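Local coordinates for Two-component system response regulator/GGDEF domain protein (Aeromonas salmonicida, PDB 3LUF) that probably makes cyclic di-GMP from two GTP molecules through a GGDEF domain not included in this fragment, which comprises two tandem receiver domains, at residues V10-T15 / L53-L58; L128-S133 / H152-A157. One frame throughout, in Å; residues are numbered along the deposited sequence. Where two conformers were deposited one is given.

Contact 1: residues V10-T15 / L53-L58; sequences VEDSMT and LVDLTL. With MG (magnesium ion), chain G.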
ATOM      1  N   VAL B  10     -15.826  26.088  -1.651  1.00  9.21           N
ATOM      2  CA  VAL B  10     -16.527  27.073  -2.499  1.00 10.05           C
ATOM      3  C   VAL B  10     -17.079  26.310  -3.698  1.00 10.18           C
ATOM      4  O   VAL B  10     -16.327  25.852  -4.567  1.00  9.31           O
ATOM      5  CB  VAL B  10     -15.580  28.215  -2.958  1.00 10.86           C
ATOM      6  CG1 VAL B  10     -16.396  29.326  -3.608  1.00 10.86           C
ATOM      7  CG2 VAL B  10     -14.736  28.755  -1.772  1.00 11.96           C
ATOM      8  N   GLU B  11     -18.395  26.139  -3.698  1.00  9.74           N
ATOM      9  CA  GLU B  11     -19.076  25.269  -4.653  1.00 10.37           C
ATOM     10  C   GLU B  11     -20.538  25.709  -4.761  1.00  9.80           C
ATOM     11  O   GLU B  11     -21.256  25.765  -3.763  1.00 10.32           O
ATOM     12  CB  GLU B  11     -19.015  23.810  -4.133  1.00 10.78           C
ATOM     13  CG  GLU B  11     -19.962  22.831  -4.886  1.00  8.76           C
ATOM     14  CD  GLU B  11     -19.650  22.717  -6.383  1.00 11.11           C
ATOM     15  OE1 GLU B  11     -18.619  22.128  -6.726  1.00 13.55           O
ATOM     16  OE2 GLU B  11     -20.501  23.134  -7.213  1.00 11.73           O
ATOM     17  N   ASP B  12     -20.977  26.066  -5.971  1.00  9.69           N
ATOM     18  CA  ASP B  12     -22.334  26.566  -6.109  1.00 10.07           C
ATOM     19  C   ASP B  12     -23.392  25.478  -6.281  1.00 10.37           C
ATOM     20  O   ASP B  12     -24.565  25.777  -6.160  1.00 12.56           O
ATOM     21  CB  ASP B  12     -22.464  27.622  -7.241  1.00  9.64           C
ATOM     22  CG  ASP B  12     -22.081  27.072  -8.618  1.00 11.35           C
ATOM     23  OD1 ASP B  12     -21.162  26.239  -8.699  1.00 11.75           O
ATOM     24  OD2 ASP B  12     -22.662  27.505  -9.656  1.00 13.37           O
ATOM     25  N   SER B  13     -23.011  24.240  -6.569  1.00  9.98           N
ATOM     26  CA  SER B  13     -24.036  23.179  -6.630  1.00 10.68           C
ATOM     27  C   SER B  13     -24.554  22.928  -5.228  1.00 11.38           C
ATOM     28  O   SER B  13     -23.775  22.487  -4.355  1.00 11.90           O
ATOM     29  CB  SER B  13     -23.456  21.884  -7.190  1.00 10.48           C
ATOM     30  OG  SER B  13     -24.425  20.832  -7.061  1.00 11.96           O
HETATM   31  N   MSE B  14     -25.854  23.169  -4.994  1.00 11.86           N
HETATM   32  CA  MSE B  14     -26.425  22.900  -3.687  1.00 12.36           C
HETATM   33  C   MSE B  14     -26.213  21.418  -3.329  1.00 12.22           C
HETATM   34  O   MSE B  14     -25.819  21.099  -2.226  1.00 12.65           O
HETATM   35  CB  MSE B  14     -27.921  23.220  -3.644  1.00 13.39           C
HETATM   36  CG  MSE B  14     -28.436  23.281  -2.211  1.00 21.20           C
HETATM   37 SE   MSE B  14     -30.357  23.442  -2.251  1.00 37.26          SE
HETATM   38  CE  MSE B  14     -30.837  21.601  -2.679  1.00 32.57           C
ATOM     39  N   THR B  15     -26.459  20.527  -4.286  1.00 11.56           N
ATOM     40  CA  THR B  15     -26.324  19.091  -4.035  1.00 12.86           C
ATOM     41  C   THR B  15     -24.899  18.707  -3.630  1.00 12.51           C
ATOM     42  O   THR B  15     -24.676  17.969  -2.641  1.00 12.48           O
ATOM     43  CB  THR B  15     -26.713  18.335  -5.322  1.00 14.06           C
ATOM     44  OG1 THR B  15     -28.102  18.583  -5.574  1.00 18.66           O
ATOM     45  CG2 THR B  15     -26.496  16.828  -5.170  1.00 14.93           C
ATOM     46  N   LEU B  53     -11.520  23.464  -0.933  1.00  9.29           N
ATOM     47  CA  LEU B  53     -12.012  22.654  -2.065  1.00  9.46           C
ATOM     48  C   LEU B  53     -12.739  23.646  -2.950  1.00  9.27           C
ATOM     49  O   LEU B  53     -13.681  24.285  -2.488  1.00 11.15           O
ATOM     50  CB  LEU B  53     -12.989  21.597  -1.588  1.00  9.53           C
ATOM     51  CG  LEU B  53     -12.360  20.648  -0.555  1.00  8.87           C
ATOM     52  CD1 LEU B  53     -13.424  19.613  -0.146  1.00  9.32           C
ATOM     53  CD2 LEU B  53     -11.141  19.964  -1.133  1.00 13.35           C
ATOM     54  N   VAL B  54     -12.249  23.811  -4.164  1.00  9.52           N
ATOM     55  CA  VAL B  54     -12.635  24.930  -5.029  1.00  9.83           C
ATOM     56  C   VAL B  54     -13.225  24.453  -6.349  1.00 10.13           C
ATOM     57  O   VAL B  54     -12.527  23.820  -7.170  1.00 10.00           O
ATOM     58  CB  VAL B  54     -11.433  25.894  -5.289  1.00 10.05           C
ATOM     59  CG1 VAL B  54     -11.879  27.145  -6.138  1.00 10.20           C
ATOM     60  CG2 VAL B  54     -10.817  26.365  -3.954  1.00  9.41           C
ATOM     61  N   ASP B  55     -14.499  24.827  -6.576  1.00 10.49           N
ATOM     62  CA  ASP B  55     -15.179  24.631  -7.858  1.00 11.41           C
ATOM     63  C   ASP B  55     -14.637  25.583  -8.958  1.00 11.78           C
ATOM     64  O   ASP B  55     -14.309  26.759  -8.684  1.00 11.74           O
ATOM     65  CB  ASP B  55     -16.679  24.829  -7.635  1.00 11.70           C
ATOM     66  CG  ASP B  55     -17.522  24.641  -8.895  1.00 14.13           C
ATOM     67  OD1 ASP B  55     -17.221  23.804  -9.778  1.00 13.31           O
ATOM     68  OD2 ASP B  55     -18.531  25.334  -8.967  1.00 12.78           O
ATOM     69  N   LEU B  56     -14.511  25.052 -10.184  1.00 12.61           N
ATOM     70  CA  LEU B  56     -14.103  25.876 -11.329  1.00 12.54           C
ATOM     71  C   LEU B  56     -15.282  26.612 -11.960  1.00 12.86           C
ATOM     72  O   LEU B  56     -15.074  27.582 -12.691  1.00 12.59           O
ATOM     73  CB  LEU B  56     -13.346  25.058 -12.389  1.00 14.38           C
ATOM     74  CG  LEU B  56     -12.234  24.122 -11.893  1.00 13.41           C
ATOM     75  CD1 LEU B  56     -11.700  23.288 -13.042  1.00 16.29           C
ATOM     76  CD2 LEU B  56     -11.110  24.937 -11.268  1.00 14.57           C
ATOM     77  N   THR B  57     -16.512  26.171 -11.684  1.00 12.17           N
ATOM     78  CA  THR B  57     -17.658  26.817 -12.298  1.00 12.59           C
ATOM     79  C   THR B  57     -18.440  27.651 -11.280  1.00 12.29           C
ATOM     80  O   THR B  57     -19.536  27.268 -10.863  1.00 12.82           O
ATOM     81  CB  THR B  57     -18.591  25.783 -12.957  1.00 12.64           C
ATOM     82  OG1 THR B  57     -19.068  24.852 -11.952  1.00 13.23           O
ATOM     83  CG2 THR B  57     -17.867  25.061 -14.053  1.00 12.17           C
ATOM     84  N   LEU B  58     -17.892  28.784 -10.856  1.00 11.08           N
ATOM     85  CA  LEU B  58     -18.573  29.559  -9.811  1.00 11.21           C
ATOM     86  C   LEU B  58     -19.306  30.733 -10.443  1.00 12.23           C
ATOM     87  O   LEU B  58     -18.907  31.194 -11.512  1.00 11.85           O
ATOM     88  CB  LEU B  58     -17.566  30.055  -8.762  1.00 11.20           C
ATOM     89  CG  LEU B  58     -17.074  28.910  -7.856  1.00 10.22           C
ATOM     90  CD1 LEU B  58     -15.823  29.410  -7.073  1.00 12.18           C
ATOM     91  CD2 LEU B  58     -18.191  28.357  -6.950  1.00  7.94           C
TER
HETATM   92 MG    MG G 301     -20.139  25.388 -10.259  1.00 10.95          MG
HETATM   93  O   HOH W   1     -20.612  23.430  -9.841  1.00 13.98           O
HETATM   94  O   HOH W   2     -21.895  25.669 -11.407  1.00 13.39           O
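Asp55 OD2 binds the magnesium ion at 2.1 Å, beside Asp12 OD1 of the other segment. Thr57 adds two ligands, its backbone O and its OG1, and two waters bring the coordination to six. The two aspartate oxygens lie 2.8 Å apart because both bind the same ion; no hydrogen bond joins them. The carboxylate planes stand 23° apart. Asp12 puts CG between its own backbone N and carbonyl carbon (chi1 60°), which turns the carboxylate toward the ion, while its OD2 accepts from one metal-bound water. Glu11 takes no direct part in the coordination: its OE2 accepts from the other metal-bound water at 2.6 Å and, through the anti lone pair, from Ser13 N. This is the acidic pocket of a CheY-like receiver domain, built at the C-terminal ends of parallel strands 6-10 and 49-55, with Asp55 the predicted phosphorylation site. Lys103 forms salt bridges to Glu11 OE1 and Asp55 OD1, which probably offsets the negative charge. Asp55 OD1 also receives Thr57 N at 3.1 Å, from above the carboxylate plane, in an Asx turn. Along the strands that lead to the site, Val10 N donates to Leu53 O and Asp55 N to Val10 O, both at 2.9 Å. Leu58 crosses Val10 at about a right angle, its CD1 3.5 Å from Val10 CG1, with CD2 set against the backbone N of Asp12.

Contact 2: residues L128-S133 / H152-A157; sequences LVVDDS and HEASHA. With MG (magnesium ion), chain F.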
ATOM      1  N   LEU B 128      11.072  11.698   6.148  1.00 11.08           N
ATOM      2  CA  LEU B 128      12.438  11.910   5.665  1.00 11.87           C
ATOM      3  C   LEU B 128      12.591  11.328   4.277  1.00 12.08           C
ATOM      4  O   LEU B 128      12.197  10.178   4.033  1.00 12.10           O
ATOM      5  CB  LEU B 128      13.442  11.240   6.618  1.00 10.73           C
ATOM      6  CG  LEU B 128      14.930  11.168   6.221  1.00 11.51           C
ATOM      7  CD1 LEU B 128      15.539  12.562   5.943  1.00 12.84           C
ATOM      8  CD2 LEU B 128      15.765  10.380   7.258  1.00 10.49           C
ATOM      9  N   VAL B 129      13.130  12.121   3.342  1.00 12.57           N
ATOM     10  CA  VAL B 129      13.438  11.630   1.996  1.00 13.68           C
ATOM     11  C   VAL B 129      14.960  11.463   1.881  1.00 13.61           C
ATOM     12  O   VAL B 129      15.687  12.407   2.168  1.00 15.09           O
ATOM     13  CB  VAL B 129      12.968  12.625   0.871  1.00 14.92           C
ATOM     14  CG1 VAL B 129      13.332  12.072  -0.513  1.00 15.49           C
ATOM     15  CG2 VAL B 129      11.467  12.878   0.977  1.00 15.74           C
ATOM     16  N   VAL B 130      15.400  10.252   1.527  1.00 13.67           N
ATOM     17  CA  VAL B 130      16.830   9.905   1.337  1.00 13.29           C
ATOM     18  C   VAL B 130      17.054   9.543  -0.124  1.00 14.28           C
ATOM     19  O   VAL B 130      16.522   8.549  -0.650  1.00 13.51           O
ATOM     20  CB  VAL B 130      17.270   8.725   2.210  1.00 12.85           C
ATOM     21  CG1 VAL B 130      18.785   8.583   2.185  1.00 12.40           C
ATOM     22  CG2 VAL B 130      16.793   8.925   3.637  1.00 11.98           C
ATOM     23  N   ASP B 131      17.878  10.344  -0.786  1.00 15.50           N
ATOM     24  CA  ASP B 131      18.050  10.251  -2.227  1.00 17.93           C
ATOM     25  C   ASP B 131      19.293  11.042  -2.552  1.00 17.91           C
ATOM     26  O   ASP B 131      19.417  12.174  -2.123  1.00 17.86           O
ATOM     27  CB  ASP B 131      16.860  10.930  -2.931  1.00 17.77           C
ATOM     28  CG  ASP B 131      16.855  10.720  -4.441  1.00 21.38           C
ATOM     29  OD1 ASP B 131      17.923  10.440  -5.035  1.00 23.86           O
ATOM     30  OD2 ASP B 131      15.769  10.825  -5.044  1.00 21.97           O
ATOM     31  N   ASP B 132      20.206  10.430  -3.288  1.00 19.93           N
ATOM     32  CA  ASP B 132      21.499  11.085  -3.576  1.00 22.71           C
ATOM     33  C   ASP B 132      21.466  12.054  -4.763  1.00 23.75           C
ATOM     34  O   ASP B 132      22.427  12.800  -4.987  1.00 24.76           O
ATOM     35  CB  ASP B 132      22.603  10.055  -3.758  1.00 22.35           C
ATOM     36  CG  ASP B 132      22.340   9.127  -4.907  1.00 25.52           C
ATOM     37  OD1 ASP B 132      21.225   8.571  -5.011  1.00 25.46           O
ATOM     38  OD2 ASP B 132      23.265   8.935  -5.714  1.00 28.71           O
ATOM     39  N   SER B 133      20.383  12.035  -5.520  0.70 24.63           N
ATOM     40  CA  SER B 133      20.196  13.028  -6.589  0.70 25.53           C
ATOM     41  C   SER B 133      19.325  14.199  -6.126  0.70 25.47           C
ATOM     42  O   SER B 133      18.150  14.011  -5.795  0.70 25.65           O
ATOM     43  CB  SER B 133      19.561  12.366  -7.803  0.70 25.27           C
ATOM     44  OG  SER B 133      20.321  11.248  -8.209  0.70 27.35           O
ATOM     45  N   HIS B 152      11.917  16.372   5.867  1.00 14.96           N
ATOM     46  CA  HIS B 152      13.343  16.507   6.041  1.00 15.36           C
ATOM     47  C   HIS B 152      14.030  15.860   4.841  1.00 15.03           C
ATOM     48  O   HIS B 152      13.495  14.965   4.221  1.00 14.95           O
ATOM     49  CB  HIS B 152      13.790  15.744   7.286  1.00 13.81           C
ATOM     50  CG  HIS B 152      13.168  16.224   8.560  1.00 13.97           C
ATOM     51  ND1 HIS B 152      13.829  17.063   9.434  1.00 17.21           N
ATOM     52  CD2 HIS B 152      11.975  15.948   9.128  1.00 10.99           C
ATOM     53  CE1 HIS B 152      13.054  17.305  10.474  1.00 16.94           C
ATOM     54  NE2 HIS B 152      11.917  16.647  10.312  1.00 17.23           N
ATOM     55  N   GLU B 153      15.246  16.291   4.527  1.00 16.88           N
ATOM     56  CA  GLU B 153      15.973  15.688   3.412  1.00 17.99           C
ATOM     57  C   GLU B 153      17.378  15.204   3.797  1.00 17.93           C
ATOM     58  O   GLU B 153      18.024  15.748   4.718  1.00 18.49           O
ATOM     59  CB  GLU B 153      16.040  16.637   2.185  1.00 20.75           C
ATOM     60  CG  GLU B 153      16.882  17.891   2.428  1.00 23.78           C
ATOM     61  CD  GLU B 153      17.210  18.706   1.159  1.00 27.64           C
ATOM     62  OE1 GLU B 153      17.595  18.131   0.100  1.00 28.51           O
ATOM     63  OE2 GLU B 153      17.093  19.946   1.259  1.00 26.10           O
ATOM     64  N   ALA B 154      17.822  14.195   3.082  1.00 17.06           N
ATOM     65  CA  ALA B 154      19.140  13.604   3.256  1.00 16.69           C
ATOM     66  C   ALA B 154      19.681  13.129   1.917  1.00 16.89           C
ATOM     67  O   ALA B 154      19.007  12.435   1.133  1.00 15.97           O
ATOM     68  CB  ALA B 154      19.089  12.431   4.279  1.00 16.10           C
ATOM     69  N   SER B 155      20.937  13.471   1.659  0.70 17.56           N
ATOM     70  CA  SER B 155      21.538  13.166   0.357  0.70 17.73           C
ATOM     71  C   SER B 155      22.290  11.843   0.334  0.70 17.29           C
ATOM     72  O   SER B 155      22.769  11.406  -0.709  0.70 16.70           O
ATOM     73  CB  SER B 155      22.462  14.312  -0.097  0.70 17.78           C
ATOM     74  OG  SER B 155      21.879  15.571   0.177  0.70 20.94           O
ATOM     75  N   HIS B 156      22.380  11.190   1.485  1.00 17.24           N
ATOM     76  CA  HIS B 156      23.032   9.881   1.569  1.00 17.98           C
ATOM     77  C   HIS B 156      22.711   9.225   2.906  1.00 16.71           C
ATOM     78  O   HIS B 156      22.116   9.852   3.772  1.00 16.29           O
ATOM     79  CB  HIS B 156      24.548   9.967   1.345  1.00 19.76           C
ATOM     80  CG  HIS B 156      25.222  11.079   2.082  1.00 22.24           C
ATOM     81  ND1 HIS B 156      25.274  11.146   3.457  1.00 25.77           N
ATOM     82  CD2 HIS B 156      25.926  12.149   1.626  1.00 26.22           C
ATOM     83  CE1 HIS B 156      25.959  12.219   3.821  1.00 28.72           C
ATOM     84  NE2 HIS B 156      26.365  12.847   2.727  1.00 28.48           N
ATOM     85  N   ALA B 157      23.075   7.959   3.052  1.00 16.27           N
ATOM     86  CA  ALA B 157      22.733   7.225   4.269  1.00 15.98           C
ATOM     87  C   ALA B 157      23.320   7.846   5.508  1.00 15.47           C
ATOM     88  O   ALA B 157      22.648   7.933   6.534  1.00 14.51           O
ATOM     89  CB  ALA B 157      23.161   5.776   4.162  1.00 15.39           C
TER
HETATM   90 MG    MG F 300      20.303   7.312  -6.204  1.00 22.21          MG
HETATM   91  O   HOH W   3      19.155   8.952  -6.882  1.00 20.90           O
HETATM   92  O   HOH W   4      21.638   7.595  -7.834  1.00 25.42           O
HETATM   93  O   HOH W   5      19.041   6.089  -7.380  1.00 25.60           O
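Leu128 and Ala154 meet on the sheet face that also carries Val130 and His152, with Leu128 CD1 3.9 Å from Ala154 CB. Leu128 sets CG anti to its backbone N (chi1 172°), and CD1 then bends over the neighbouring strand to lie 3.6 Å from His152 O. Val130 brings CG2 to the same methyl of Ala154, at 4.2 Å, while its CG1 faces His156 O; helix 157-166 covers this apolar patch. Val129 and Glu153 point to the other face, under helix 134-145, where Glu153 forms a salt bridge with Arg137. The strands run parallel, 19° apart, in the beta-alpha-beta unit 126-130, 134-145, 150-154 of the second receiver domain. Val129 N donates to His152 O, and Ala154 N to Val129 O in a bent bond (140° at the hydrogen). Past the strand end, Asp131 OD1 accepts from Ser133 N in an Asx turn and from a metal-bound water, and its OD2 is hydrogen-bonded to Ser136 OG. Asp132 OD1 binds magnesium at 2.0 Å; Asp176 OD2, Tyr178 O and three waters supply the other five ligands. Because Asp131 N donates to Ala154 O, the acidic turn is tied at its start to strand 150-154; Asp132 meets the ion directly, Asp131 through water.

Contacts 1 and 2 belong to separate receiver domains in series along the chain, with centres 40 Å apart, nearest atoms about 24 Å apart and the chain's centre between them. Each has its own magnesium ion. Contact 1 pairs strand 6-10 with the central strand 49-55 and so contains all the protein ligands of its metal site; contact 2 joins strand 126-130 to the outermost strand 150-154 and supplies one protein ligand, with Asp176 and Tyr178 coming from the end of strand 172-176 and the loop after it. Asp12 and Asp132 occupy corresponding positions after the first strands, as do Glu11 and Asp131, both meeting a metal-bound water. Asp55 and Asp176 are the predicted phosphorylation sites, unmodified here.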